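Local coordinates for tailspike protein (Acinetobacter phage vB_ApiP_P1, PDB 6E1R) that probably recognises and hydrolyses the capsular polysaccharide of the Acinetobacter host, as the trimeric spike that the phage carries on its tail, at residues A[114-120]-A[142-148]; A[120-126]-A[150-156]; A[130-134]-A[166-170]. All coordinates share one frame; numbering follows the deposited sequence.

Interaction 1: A[114-120]-A[142-148]; sequences DFDLRVN and RSITATA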
ATOM      1  N   ASP A 114       9.409  22.732 -27.374  1.00 54.03           N
ATOM      2  CA  ASP A 114       8.893  22.225 -28.638  1.00 56.24           C
ATOM      3  C   ASP A 114       9.958  21.578 -29.515  1.00 55.02           C
ATOM      4  O   ASP A 114       9.608  20.963 -30.528  1.00 56.84           O
ATOM      5  CB  ASP A 114       8.186  23.351 -29.403  1.00 59.37           C
ATOM      6  CG  ASP A 114       8.983  24.637 -29.415  1.00 64.47           C
ATOM      7  OD1 ASP A 114       9.844  24.813 -28.527  1.00 61.67           O
ATOM      8  OD2 ASP A 114       8.734  25.481 -30.303  1.00 68.67           O
ATOM      9  N   PHE A 115      11.236  21.705 -29.164  1.00 52.21           N
ATOM     10  CA  PHE A 115      12.286  20.949 -29.831  1.00 53.97           C
ATOM     11  C   PHE A 115      13.398  20.680 -28.828  1.00 53.35           C
ATOM     12  O   PHE A 115      13.516  21.363 -27.806  1.00 53.93           O
ATOM     13  CB  PHE A 115      12.820  21.677 -31.074  1.00 57.94           C
ATOM     14  CG  PHE A 115      13.696  22.859 -30.766  1.00 59.42           C
ATOM     15  CD1 PHE A 115      13.140  24.099 -30.497  1.00 58.40           C
ATOM     16  CD2 PHE A 115      15.075  22.736 -30.770  1.00 60.80           C
ATOM     17  CE1 PHE A 115      13.944  25.189 -30.223  1.00 57.53           C
ATOM     18  CE2 PHE A 115      15.884  23.822 -30.495  1.00 59.48           C
ATOM     19  CZ  PHE A 115      15.318  25.051 -30.223  1.00 56.86           C
ATOM     20  N   ASP A 116      14.217  19.675 -29.130  1.00 55.42           N
ATOM     21  CA  ASP A 116      15.242  19.241 -28.189  1.00 52.44           C
ATOM     22  C   ASP A 116      16.294  20.327 -28.016  1.00 51.90           C
ATOM     23  O   ASP A 116      16.844  20.840 -28.996  1.00 59.22           O
ATOM     24  CB  ASP A 116      15.888  17.939 -28.663  1.00 54.76           C
ATOM     25  CG  ASP A 116      14.905  16.783 -28.710  1.00 57.47           C
ATOM     26  OD1 ASP A 116      13.889  16.834 -27.984  1.00 57.11           O
ATOM     27  OD2 ASP A 116      15.149  15.822 -29.470  1.00 57.70           O
ATOM     28  N   LEU A 117      16.581  20.668 -26.765  1.00 48.20           N
ATOM     29  CA  LEU A 117      17.520  21.728 -26.440  1.00 50.18           C
ATOM     30  C   LEU A 117      18.878  21.153 -26.061  1.00 49.43           C
ATOM     31  O   LEU A 117      18.987  20.029 -25.564  1.00 43.01           O
ATOM     32  CB  LEU A 117      16.983  22.588 -25.293  1.00 48.12           C
ATOM     33  CG  LEU A 117      15.633  23.263 -25.537  1.00 42.49           C
ATOM     34  CD1 LEU A 117      15.255  24.151 -24.364  1.00 41.44           C
ATOM     35  CD2 LEU A 117      15.660  24.059 -26.830  1.00 44.36           C
ATOM     36  N   ARG A 118      19.919  21.947 -26.304  1.00 50.17           N
ATOM     37  CA  ARG A 118      21.284  21.618 -25.914  1.00 45.59           C
ATOM     38  C   ARG A 118      21.868  22.828 -25.203  1.00 51.71           C
ATOM     39  O   ARG A 118      21.881  23.929 -25.761  1.00 57.98           O
ATOM     40  CB  ARG A 118      22.127  21.244 -27.137  1.00 47.72           C
ATOM     41  CG  ARG A 118      21.571  20.070 -27.929  1.00 47.99           C
ATOM     42  CD  ARG A 118      22.465  19.709 -29.103  1.00 50.36           C
ATOM     43  NE  ARG A 118      23.699  19.056 -28.680  1.00 57.31           N
ATOM     44  CZ  ARG A 118      23.806  17.754 -28.434  1.00 64.53           C
ATOM     45  NH1 ARG A 118      22.750  16.962 -28.566  1.00 65.24           N
ATOM     46  NH2 ARG A 118      24.969  17.243 -28.054  1.00 70.93           N
ATOM     47  N   VAL A 119      22.349  22.627 -23.979  1.00 51.28           N
ATOM     48  CA  VAL A 119      22.768  23.719 -23.109  1.00 49.02           C
ATOM     49  C   VAL A 119      24.168  23.438 -22.583  1.00 51.01           C
ATOM     50  O   VAL A 119      24.514  22.289 -22.284  1.00 53.17           O
ATOM     51  CB  VAL A 119      21.776  23.939 -21.943  1.00 46.65           C
ATOM     52  CG1 VAL A 119      20.417  24.371 -22.475  1.00 44.28           C
ATOM     53  CG2 VAL A 119      21.642  22.678 -21.099  1.00 41.85           C
ATOM     54  N   ASN A 120      24.979  24.492 -22.482  1.00 55.47           N
ATOM     55  CA  ASN A 120      26.305  24.404 -21.891  1.00 60.54           C
ATOM     56  C   ASN A 120      26.426  25.251 -20.634  1.00 60.57           C
ATOM     57  O   ASN A 120      27.493  25.264 -20.010  1.00 67.86           O
ATOM     58  CB  ASN A 120      27.387  24.828 -22.897  1.00 65.90           C
ATOM     59  CG  ASN A 120      27.288  26.291 -23.286  1.00 75.62           C
ATOM     60  OD1 ASN A 120      26.265  26.939 -23.074  1.00 77.45           O
ATOM     61  ND2 ASN A 120      28.360  26.818 -23.864  1.00 81.19           N
ATOM     62  N   ARG A 142      10.588  14.717 -25.444  1.00 49.72           N
ATOM     63  CA  ARG A 142      11.308  15.977 -25.589  1.00 48.57           C
ATOM     64  C   ARG A 142      12.498  16.012 -24.637  1.00 48.55           C
ATOM     65  O   ARG A 142      12.331  15.902 -23.418  1.00 51.51           O
ATOM     66  CB  ARG A 142      10.362  17.145 -25.319  1.00 44.97           C
ATOM     67  CG  ARG A 142      11.001  18.512 -25.440  1.00 41.96           C
ATOM     68  CD  ARG A 142      11.375  18.835 -26.879  1.00 42.08           C
ATOM     69  NE  ARG A 142      10.236  18.755 -27.791  1.00 43.35           N
ATOM     70  CZ  ARG A 142      10.152  17.904 -28.809  1.00 44.74           C
ATOM     71  NH1 ARG A 142      11.147  17.064 -29.059  1.00 53.46           N
ATOM     72  NH2 ARG A 142       9.077  17.898 -29.586  1.00 46.05           N
ATOM     73  N   SER A 143      13.697  16.161 -25.193  1.00 45.10           N
ATOM     74  CA  SER A 143      14.931  15.992 -24.441  1.00 44.81           C
ATOM     75  C   SER A 143      15.669  17.314 -24.272  1.00 39.22           C
ATOM     76  O   SER A 143      15.547  18.228 -25.090  1.00 40.37           O
ATOM     77  CB  SER A 143      15.854  14.978 -25.125  1.00 46.86           C
ATOM     78  OG  SER A 143      16.396  15.506 -26.322  1.00 50.64           O
ATOM     79  N   ILE A 144      16.437  17.399 -23.186  1.00 38.24           N
ATOM     80  CA  ILE A 144      17.352  18.505 -22.926  1.00 40.53           C
ATOM     81  C   ILE A 144      18.717  17.897 -22.635  1.00 39.80           C
ATOM     82  O   ILE A 144      18.871  17.152 -21.659  1.00 37.66           O
ATOM     83  CB  ILE A 144      16.893  19.384 -21.750  1.00 38.13           C
ATOM     84  CG1 ILE A 144      15.501  19.961 -22.013  1.00 38.36           C
ATOM     85  CG2 ILE A 144      17.896  20.501 -21.502  1.00 38.13           C
ATOM     86  CD1 ILE A 144      15.042  20.951 -20.960  1.00 36.68           C
ATOM     87  N   THR A 145      19.702  18.216 -23.468  1.00 40.43           N
ATOM     88  CA  THR A 145      21.039  17.647 -23.367  1.00 43.16           C
ATOM     89  C   THR A 145      22.009  18.683 -22.813  1.00 45.09           C
ATOM     90  O   THR A 145      21.979  19.852 -23.210  1.00 46.19           O
ATOM     91  CB  THR A 145      21.528  17.149 -24.732  1.00 44.47           C
ATOM     92  OG1 THR A 145      20.559  16.253 -25.290  1.00 45.87           O
ATOM     93  CG2 THR A 145      22.857  16.420 -24.595  1.00 44.09           C
ATOM     94  N   ALA A 146      22.871  18.245 -21.898  1.00 41.45           N
ATOM     95  CA  ALA A 146      23.898  19.096 -21.309  1.00 41.78           C
ATOM     96  C   ALA A 146      25.207  18.860 -22.054  1.00 43.76           C
ATOM     97  O   ALA A 146      25.772  17.763 -21.997  1.00 43.89           O
ATOM     98  CB  ALA A 146      24.054  18.810 -19.817  1.00 41.26           C
ATOM     99  N   THR A 147      25.683  19.889 -22.751  1.00 45.43           N
ATOM    100  CA  THR A 147      26.908  19.811 -23.532  1.00 48.58           C
ATOM    101  C   THR A 147      28.155  20.127 -22.714  1.00 51.04           C
ATOM    102  O   THR A 147      29.243  20.249 -23.287  1.00 51.79           O
ATOM    103  CB  THR A 147      26.825  20.749 -24.739  1.00 51.95           C
ATOM    104  OG1 THR A 147      26.531  22.079 -24.296  1.00 55.29           O
ATOM    105  CG2 THR A 147      25.736  20.286 -25.697  1.00 49.09           C
ATOM    106  N   ALA A 148      28.023  20.262 -21.397  1.00 49.42           N
ATOM    107  CA  ALA A 148      29.157  20.479 -20.512  1.00 53.29           C
ATOM    108  C   ALA A 148      28.921  19.715 -19.216  1.00 52.50           C
ATOM    109  O   ALA A 148      27.842  19.163 -18.982  1.00 49.85           O
ATOM    110  CB  ALA A 148      29.379  21.970 -20.231  1.00 48.69           C
TER
HETATM  111  O   HOH W   1      18.531  17.624 -26.453  1.00 31.82           O
HETATM  112  O   HOH W   2      21.659  14.103 -27.247  1.00 37.06           O
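Arg142, in the segment 142-148, reaches across to Asp116, just ahead of strand 117-119. CB only sets its course: CG stands anti to the backbone N (chi1 180°), and bends at the next two torsions curl the chain over 114-116. CG passes near Asp116 OD1, and CD rests 3.4 Å from Phe115 C. NE turns to Val113 O, to which it donates a hydrogen bond. One guanidinium face lies over the Asp114-Phe115 backbone, while NH1 makes a salt bridge to Asp116 OD1 (3.0 Å) and NH2 another to Asp134. NH1 meets OD1 from above one face of the carboxylate, Ser143 N (2.9 Å from OD1) from the opposite face.

From here the strands run parallel. Leu117 N bonds to Ser143 O, Thr145 N to Leu117 O (2.9 Å), Val119 N to Thr145 O and Thr147 N to Val119 O. Leu117, Val119 and Ile144 share one face of this pairing. On the other, Arg118 lies alongside Thr145, its guanidinium over CG2, and a water joins Leu117 O (2.6 Å) to Ser143 OG and Thr145 OG1. The chemistry thus divides the pair into an apolar side, where leucine and valine suit the packing of helix 94-106 and Ile152 lies against Ile144, and a hydrated side of hydroxyls and the Arg118 guanidinium, while the doubly bonded Asp116 carboxylate ties 114-120 to backbone and side chain of 142-148.

Interaction 2: A[120-126]-A[150-156]; sequences NTTTELD and IPIFTVK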
ATOM      1  N   ASN A 120      24.979  24.492 -22.482  1.00 55.47           N
ATOM      2  CA  ASN A 120      26.305  24.404 -21.891  1.00 60.54           C
ATOM      3  C   ASN A 120      26.426  25.251 -20.634  1.00 60.57           C
ATOM      4  O   ASN A 120      27.493  25.264 -20.010  1.00 67.86           O
ATOM      5  CB  ASN A 120      27.387  24.828 -22.897  1.00 65.90           C
ATOM      6  CG  ASN A 120      27.288  26.291 -23.286  1.00 75.62           C
ATOM      7  OD1 ASN A 120      26.265  26.939 -23.074  1.00 77.45           O
ATOM      8  ND2 ASN A 120      28.360  26.818 -23.864  1.00 81.19           N
ATOM      9  N   THR A 121      25.368  25.964 -20.255  1.00 54.66           N
ATOM     10  CA  THR A 121      25.338  26.762 -19.040  1.00 59.22           C
ATOM     11  C   THR A 121      24.073  26.429 -18.262  1.00 58.16           C
ATOM     12  O   THR A 121      23.013  26.199 -18.853  1.00 61.61           O
ATOM     13  CB  THR A 121      25.384  28.263 -19.370  1.00 47.44           C
ATOM     14  OG1 THR A 121      26.587  28.553 -20.095  1.00 71.43           O
ATOM     15  CG2 THR A 121      25.346  29.107 -18.105  1.00 47.38           C
ATOM     16  N   THR A 122      24.193  26.395 -16.937  1.00 50.49           N
ATOM     17  CA  THR A 122      23.079  25.990 -16.096  1.00 49.32           C
ATOM     18  C   THR A 122      21.954  27.020 -16.146  1.00 42.85           C
ATOM     19  O   THR A 122      22.141  28.176 -16.537  1.00 46.30           O
ATOM     20  CB  THR A 122      23.532  25.792 -14.648  1.00 51.04           C
ATOM     21  OG1 THR A 122      22.461  25.217 -13.889  1.00 48.52           O
ATOM     22  CG2 THR A 122      23.931  27.121 -14.023  1.00 42.40           C
ATOM     23  N   THR A 123      20.768  26.576 -15.740  1.00 41.49           N
ATOM     24  CA  THR A 123      19.591  27.428 -15.636  1.00 42.19           C
ATOM     25  C   THR A 123      19.011  27.286 -14.239  1.00 41.12           C
ATOM     26  O   THR A 123      18.551  26.202 -13.864  1.00 38.30           O
ATOM     27  CB  THR A 123      18.544  27.057 -16.689  1.00 43.03           C
ATOM     28  OG1 THR A 123      19.191  26.506 -17.845  1.00 44.95           O
ATOM     29  CG2 THR A 123      17.728  28.265 -17.078  1.00 39.69           C
ATOM     30  N   GLU A 124      19.034  28.372 -13.472  1.00 39.36           N
ATOM     31  CA  GLU A 124      18.515  28.324 -12.113  1.00 38.77           C
ATOM     32  C   GLU A 124      17.009  28.100 -12.134  1.00 42.75           C
ATOM     33  O   GLU A 124      16.281  28.720 -12.914  1.00 46.91           O
ATOM     34  CB  GLU A 124      18.858  29.612 -11.366  1.00 40.19           C
ATOM     35  CG  GLU A 124      20.346  29.771 -11.085  1.00 48.53           C
ATOM     36  CD  GLU A 124      20.642  30.871 -10.086  1.00 57.22           C
ATOM     37  OE1 GLU A 124      19.718  31.646  -9.760  1.00 61.06           O
ATOM     38  OE2 GLU A 124      21.799  30.964  -9.627  1.00 59.81           O
ATOM     39  N   LEU A 125      16.543  27.209 -11.264  1.00 47.01           N
ATOM     40  CA  LEU A 125      15.135  26.825 -11.227  1.00 46.21           C
ATOM     41  C   LEU A 125      14.368  27.914 -10.490  1.00 46.63           C
ATOM     42  O   LEU A 125      14.432  28.015  -9.260  1.00 46.52           O
ATOM     43  CB  LEU A 125      14.975  25.461 -10.563  1.00 44.73           C
ATOM     44  CG  LEU A 125      13.628  24.726 -10.588  1.00 51.51           C
ATOM     45  CD1 LEU A 125      13.863  23.243 -10.364  1.00 53.05           C
ATOM     46  CD2 LEU A 125      12.643  25.254  -9.558  1.00 54.88           C
ATOM     47  N   ASP A 126      13.646  28.740 -11.240  1.00 45.75           N
ATOM     48  CA  ASP A 126      12.763  29.722 -10.630  1.00 49.81           C
ATOM     49  C   ASP A 126      11.570  29.032  -9.983  1.00 46.25           C
ATOM     50  O   ASP A 126      11.133  27.959 -10.412  1.00 41.26           O
ATOM     51  CB  ASP A 126      12.272  30.729 -11.669  1.00 59.35           C
ATOM     52  CG  ASP A 126      13.381  31.609 -12.198  1.00 65.67           C
ATOM     53  OD1 ASP A 126      14.426  31.728 -11.523  1.00 67.48           O
ATOM     54  OD2 ASP A 126      13.206  32.184 -13.291  1.00 66.50           O
ATOM     55  N   ILE A 150      27.915  20.270 -16.340  1.00 50.27           N
ATOM     56  CA  ILE A 150      27.152  21.226 -15.535  1.00 52.18           C
ATOM     57  C   ILE A 150      25.745  20.701 -15.332  1.00 50.65           C
ATOM     58  O   ILE A 150      25.198  19.971 -16.168  1.00 52.16           O
ATOM     59  CB  ILE A 150      27.094  22.619 -16.201  1.00 52.82           C
ATOM     60  CG1 ILE A 150      26.680  22.499 -17.672  1.00 49.31           C
ATOM     61  CG2 ILE A 150      28.430  23.332 -16.075  1.00 58.50           C
ATOM     62  CD1 ILE A 150      25.211  22.769 -17.930  1.00 46.22           C
ATOM     63  N   PRO A 151      25.126  21.065 -14.208  1.00 46.95           N
ATOM     64  CA  PRO A 151      23.714  20.717 -14.005  1.00 43.43           C
ATOM     65  C   PRO A 151      22.830  21.469 -14.990  1.00 46.82           C
ATOM     66  O   PRO A 151      22.994  22.672 -15.198  1.00 48.51           O
ATOM     67  CB  PRO A 151      23.446  21.147 -12.559  1.00 42.64           C
ATOM     68  CG  PRO A 151      24.472  22.198 -12.284  1.00 44.76           C
ATOM     69  CD  PRO A 151      25.692  21.776 -13.049  1.00 46.74           C
ATOM     70  N   ILE A 152      21.895  20.743 -15.608  1.00 46.73           N
ATOM     71  CA  ILE A 152      20.960  21.370 -16.540  1.00 36.67           C
ATOM     72  C   ILE A 152      20.133  22.429 -15.821  1.00 38.89           C
ATOM     73  O   ILE A 152      19.953  23.547 -16.316  1.00 37.59           O
ATOM     74  CB  ILE A 152      20.067  20.305 -17.201  1.00 39.41           C
ATOM     75  CG1 ILE A 152      20.904  19.404 -18.111  1.00 38.19           C
ATOM     76  CG2 ILE A 152      18.934  20.959 -17.973  1.00 36.02           C
ATOM     77  CD1 ILE A 152      20.106  18.313 -18.789  1.00 40.21           C
ATOM     78  N   PHE A 153      19.627  22.092 -14.638  1.00 39.17           N
ATOM     79  CA  PHE A 153      18.929  23.034 -13.778  1.00 38.38           C
ATOM     80  C   PHE A 153      19.654  23.134 -12.446  1.00 41.54           C
ATOM     81  O   PHE A 153      20.175  22.137 -11.934  1.00 49.38           O
ATOM     82  CB  PHE A 153      17.467  22.624 -13.554  1.00 36.15           C
ATOM     83  CG  PHE A 153      16.589  22.828 -14.756  1.00 37.40           C
ATOM     84  CD1 PHE A 153      16.086  24.084 -15.054  1.00 40.52           C
ATOM     85  CD2 PHE A 153      16.259  21.766 -15.582  1.00 35.32           C
ATOM     86  CE1 PHE A 153      15.275  24.279 -16.156  1.00 43.25           C
ATOM     87  CE2 PHE A 153      15.449  21.955 -16.686  1.00 38.84           C
ATOM     88  CZ  PHE A 153      14.955  23.213 -16.974  1.00 43.12           C
ATOM     89  N   THR A 154      19.688  24.340 -11.890  1.00 36.01           N
ATOM     90  CA  THR A 154      20.341  24.606 -10.615  1.00 39.92           C
ATOM     91  C   THR A 154      19.286  25.018  -9.597  1.00 41.02           C
ATOM     92  O   THR A 154      18.617  26.042  -9.769  1.00 41.69           O
ATOM     93  CB  THR A 154      21.405  25.695 -10.758  1.00 40.30           C
ATOM     94  OG1 THR A 154      22.522  25.178 -11.493  1.00 38.79           O
ATOM     95  CG2 THR A 154      21.872  26.166  -9.393  1.00 41.64           C
ATOM     96  N   VAL A 155      19.138  24.215  -8.548  1.00 40.61           N
ATOM     97  CA  VAL A 155      18.181  24.508  -7.488  1.00 37.19           C
ATOM     98  C   VAL A 155      18.741  25.619  -6.612  1.00 41.26           C
ATOM     99  O   VAL A 155      19.890  25.551  -6.158  1.00 45.77           O
ATOM    100  CB  VAL A 155      17.878  23.246  -6.667  1.00 35.88           C
ATOM    101  CG1 VAL A 155      16.854  23.549  -5.589  1.00 37.38           C
ATOM    102  CG2 VAL A 155      17.386  22.132  -7.579  1.00 32.70           C
ATOM    103  N   LYS A 156      17.931  26.646  -6.370  1.00 37.19           N
ATOM    104  CA  LYS A 156      18.371  27.789  -5.587  1.00 42.64           C
ATOM    105  C   LYS A 156      18.453  27.432  -4.104  1.00 46.53           C
ATOM    106  O   LYS A 156      17.873  26.449  -3.636  1.00 40.31           O
ATOM    107  CB  LYS A 156      17.420  28.967  -5.786  1.00 39.97           C
ATOM    108  CG  LYS A 156      17.310  29.447  -7.223  1.00 43.50           C
ATOM    109  CD  LYS A 156      16.249  30.526  -7.353  1.00 40.26           C
ATOM    110  CE  LYS A 156      16.180  31.069  -8.767  1.00 45.54           C
ATOM    111  NZ  LYS A 156      15.176  32.162  -8.883  1.00 47.82           N
TER
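Thr123 and Phe153 pair side by side on the buried, well-packed face of two parallel strands. Phe153 CD1 comes 3.5 Å from Thr123 O, set obliquely to it, and 4.2 Å from Thr123 CB. Helix 94-106 covers Thr123, whose small branched side chain fits beneath Leu97 and Val101. Backbone bonds hold the register: Thr123 N to Ile152 O, Thr154 N to Thr123 O (2.9 Å) and Leu125 N to Thr154 O (2.8 Å). The first two carbonyls are met from well above their planes. The chain turns a corner at Ile152 and Phe153. Leu125, also buried, sends its side chain inward to Phe166 and Phe182.

The other side is more open and more polar. Thr122 swings its hydroxyl anti to the backbone N (chi1 -172°), which brings OG1 to Thr154 OG1 and within 2.9 Å of Pro151 O; the two hydroxyls are modelled too close for their separation to be trusted. Beyond them the exposed Glu124 is crossed at about a right angle by Lys156. That lysine, fully extended, carries its amine past Leu125 O to a salt bridge with Asp126 OD1 (2.8 Å between NZ and OD1), arriving on the anti side of the carboxylate. A long flexible chain suits this place: its methylenes pass against Glu124 and Leu125 while the amine reaches Asp126. Short parallel strands from successive coils, bent at a corner and stacked in register, are the hallmark of the right-handed parallel beta-helix of phage tailspikes.

Interaction 3: A[130-134]-A[166-170]; sequences RIEGD and FGKLM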
ATOM      1  N   ARG A 130       6.475  25.591 -14.258  1.00 44.57           N
ATOM      2  CA  ARG A 130       5.811  24.442 -14.866  1.00 46.66           C
ATOM      3  C   ARG A 130       6.286  24.346 -16.309  1.00 53.65           C
ATOM      4  O   ARG A 130       5.943  25.195 -17.139  1.00 55.18           O
ATOM      5  CB  ARG A 130       4.292  24.576 -14.784  1.00 46.59           C
ATOM      6  CG  ARG A 130       3.534  23.496 -15.535  1.00 45.01           C
ATOM      7  CD  ARG A 130       2.038  23.744 -15.477  1.00 47.75           C
ATOM      8  NE  ARG A 130       1.304  22.886 -16.401  1.00 50.93           N
ATOM      9  CZ  ARG A 130       0.023  23.053 -16.711  1.00 53.17           C
ATOM     10  NH1 ARG A 130      -0.668  24.044 -16.164  1.00 52.86           N
ATOM     11  NH2 ARG A 130      -0.569  22.226 -17.562  1.00 54.28           N
ATOM     12  N   ILE A 131       7.076  23.318 -16.606  1.00 52.90           N
ATOM     13  CA  ILE A 131       7.674  23.133 -17.922  1.00 50.95           C
ATOM     14  C   ILE A 131       7.335  21.732 -18.410  1.00 50.95           C
ATOM     15  O   ILE A 131       7.473  20.757 -17.662  1.00 50.38           O
ATOM     16  CB  ILE A 131       9.199  23.363 -17.887  1.00 49.43           C
ATOM     17  CG1 ILE A 131       9.834  23.042 -19.240  1.00 49.71           C
ATOM     18  CG2 ILE A 131       9.849  22.562 -16.764  1.00 49.56           C
ATOM     19  CD1 ILE A 131      11.317  23.339 -19.290  1.00 51.39           C
ATOM     20  N   GLU A 132       6.872  21.634 -19.655  1.00 51.73           N
ATOM     21  CA  GLU A 132       6.420  20.375 -20.229  1.00 49.93           C
ATOM     22  C   GLU A 132       7.052  20.176 -21.602  1.00 48.25           C
ATOM     23  O   GLU A 132       7.599  21.104 -22.204  1.00 51.30           O
ATOM     24  CB  GLU A 132       4.889  20.330 -20.333  1.00 48.54           C
ATOM     25  CG  GLU A 132       4.168  20.553 -19.011  1.00 43.61           C
ATOM     26  CD  GLU A 132       2.659  20.561 -19.158  1.00 48.83           C
ATOM     27  OE1 GLU A 132       2.166  21.007 -20.215  1.00 56.79           O
ATOM     28  OE2 GLU A 132       1.963  20.128 -18.214  1.00 51.04           O
ATOM     29  N   GLY A 133       6.971  18.944 -22.091  1.00 41.25           N
ATOM     30  CA  GLY A 133       7.484  18.610 -23.405  1.00 43.33           C
ATOM     31  C   GLY A 133       6.438  17.892 -24.232  1.00 46.60           C
ATOM     32  O   GLY A 133       5.627  17.125 -23.716  1.00 47.99           O
ATOM     33  N   ASP A 134       6.469  18.157 -25.540  1.00 48.05           N
ATOM     34  CA  ASP A 134       5.504  17.587 -26.474  1.00 50.03           C
ATOM     35  C   ASP A 134       6.107  16.487 -27.343  1.00 43.56           C
ATOM     36  O   ASP A 134       5.573  16.189 -28.415  1.00 45.34           O
ATOM     37  CB  ASP A 134       4.907  18.683 -27.359  1.00 57.39           C
ATOM     38  CG  ASP A 134       5.966  19.534 -28.042  1.00 62.71           C
ATOM     39  OD1 ASP A 134       7.156  19.149 -28.021  1.00 61.39           O
ATOM     40  OD2 ASP A 134       5.605  20.585 -28.612  1.00 64.64           O
ATOM     41  N   PHE A 166       7.597  19.169 -13.736  1.00 34.30           N
ATOM     42  CA  PHE A 166       8.374  18.706 -14.882  1.00 34.73           C
ATOM     43  C   PHE A 166       7.603  17.575 -15.544  1.00 39.26           C
ATOM     44  O   PHE A 166       7.518  16.472 -14.995  1.00 45.82           O
ATOM     45  CB  PHE A 166       9.768  18.253 -14.452  1.00 30.74           C
ATOM     46  CG  PHE A 166      10.596  19.351 -13.861  1.00 30.86           C
ATOM     47  CD1 PHE A 166      10.517  19.645 -12.511  1.00 38.06           C
ATOM     48  CD2 PHE A 166      11.446  20.098 -14.657  1.00 39.24           C
ATOM     49  CE1 PHE A 166      11.274  20.660 -11.964  1.00 40.96           C
ATOM     50  CE2 PHE A 166      12.204  21.116 -14.117  1.00 45.01           C
ATOM     51  CZ  PHE A 166      12.117  21.398 -12.769  1.00 45.47           C
ATOM     52  N   GLY A 167       7.049  17.847 -16.722  1.00 36.42           N
ATOM     53  CA  GLY A 167       6.209  16.878 -17.393  1.00 36.11           C
ATOM     54  C   GLY A 167       6.762  16.379 -18.710  1.00 36.51           C
ATOM     55  O   GLY A 167       6.877  17.142 -19.675  1.00 40.00           O
ATOM     56  N   LYS A 168       7.114  15.094 -18.750  1.00 41.00           N
ATOM     57  CA  LYS A 168       7.493  14.400 -19.980  1.00 42.45           C
ATOM     58  C   LYS A 168       8.690  15.074 -20.656  1.00 42.37           C
ATOM     59  O   LYS A 168       8.625  15.541 -21.795  1.00 47.83           O
ATOM     60  CB  LYS A 168       6.287  14.301 -20.919  1.00 41.24           C
ATOM     61  CG  LYS A 168       5.096  13.633 -20.245  1.00 45.07           C
ATOM     62  CD  LYS A 168       3.831  13.702 -21.074  1.00 50.06           C
ATOM     63  CE  LYS A 168       2.685  13.003 -20.355  1.00 52.26           C
ATOM     64  NZ  LYS A 168       1.383  13.182 -21.052  1.00 60.99           N
ATOM     65  N   LEU A 169       9.797  15.112 -19.919  1.00 40.54           N
ATOM     66  CA  LEU A 169      11.058  15.659 -20.398  1.00 37.12           C
ATOM     67  C   LEU A 169      12.164  14.638 -20.178  1.00 36.69           C
ATOM     68  O   LEU A 169      12.158  13.909 -19.183  1.00 36.90           O
ATOM     69  CB  LEU A 169      11.407  16.974 -19.689  1.00 35.80           C
ATOM     70  CG  LEU A 169      10.487  18.160 -19.977  1.00 39.33           C
ATOM     71  CD1 LEU A 169      10.838  19.344 -19.091  1.00 37.79           C
ATOM     72  CD2 LEU A 169      10.575  18.546 -21.444  1.00 39.57           C
HETATM   73  N   MSE A 170      13.107  14.589 -21.111  1.00 35.84           N
HETATM   74  CA  MSE A 170      14.239  13.679 -20.999  1.00 34.60           C
HETATM   75  C   MSE A 170      15.527  14.468 -20.815  1.00 35.68           C
HETATM   76  O   MSE A 170      15.704  15.527 -21.411  1.00 44.08           O
HETATM   77  CB  MSE A 170      14.329  12.781 -22.233  1.00 43.12           C
HETATM   78  CG  MSE A 170      15.377  11.690 -22.136  1.00 54.59           C
HETATM   79 SE   MSE A 170      15.210  10.394 -23.581  1.00 70.27          SE
HETATM   80  CE  MSE A 170      16.620   9.152 -23.047  1.00 70.18           C
TER
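Ile131 meets Phe166 and Leu169 in the apolar part of this buried contact. With CG1 anti to the backbone N (chi1 175°), that branch is directed to Leu169 and CG2 to Phe166: CG2 lies 3.6 Å from Phe166 CD2, approaching the ring obliquely, and CG1 3.8 Å from Leu169 CD1, the Ile131 and Leu169 side chains crossing at about a right angle. A branched residue suits this place because it serves two neighbours at once. The Phe166 ring carries the packing onward, edge-to-face with Phe182 and nearly parallel to Phe195.

Backbone hydrogen bonds form the second group. Gly167 N donates to Ile131 O (3.1 Å) in the carbonyl plane, and Gly133 N to Gly167 O (3.0 Å), almost in line with the C=O bond though the N-H...O angle is bent, at 140°. Such parallel pairing continues on both sides, with strand 111-113 next to 129-133 and strand 189-196 next to 164-167; together they build one wall of the right-handed parallel beta-helix. At its corner Lys168 adopts the left-handed backbone conformation (phi and psi both near 60°), and the chain passes into strand 169-173 on another wall. Glycine suits the point facing this turn: having no side chain, Gly133 lets Leu169 CD2 come to 3.7 Å from its CA.

Charged groups make up the last set, and they look toward the trimer interface. Glu132 OE2 makes long, weak bonds to Arg130 NE and NH2 of its own strand; its stronger partner is Lys168 of the third subunit. Lys168 here correspondingly extends to Glu132 of the second subunit and lies against Tyr165 of that same subunit in a cation-pi contact, while Gly133 O accepts a hydrogen bond from the second subunit's Arg130.

How the interactions relate
The three contacts join successive coils of one beta-helix on different walls. Interactions 1 and 2 share Asn120, and the strands of one lead into those of the other in both segments (117-119 to 123-124, 142-146 to 151-155), Ile152 packing against Ile144 and Ala146. Interaction 3 reaches the wall of interaction 1 through Met170, whose backbone bonds to Arg142 and Ile144, and meets interaction 2 inside, where Leu125 and Phe153 touch Phe166. Interactions 1 and 2 are partly buried: helix 94-106 packs on the apolar side of segments 114-120 and 120-126, and their polar faces carry hydroxyls and charges. Interaction 3 is buried; Glu132 and Lys168 find their stronger partners in neighbouring subunits, while Asp134 pairs with Arg142 of interaction 1.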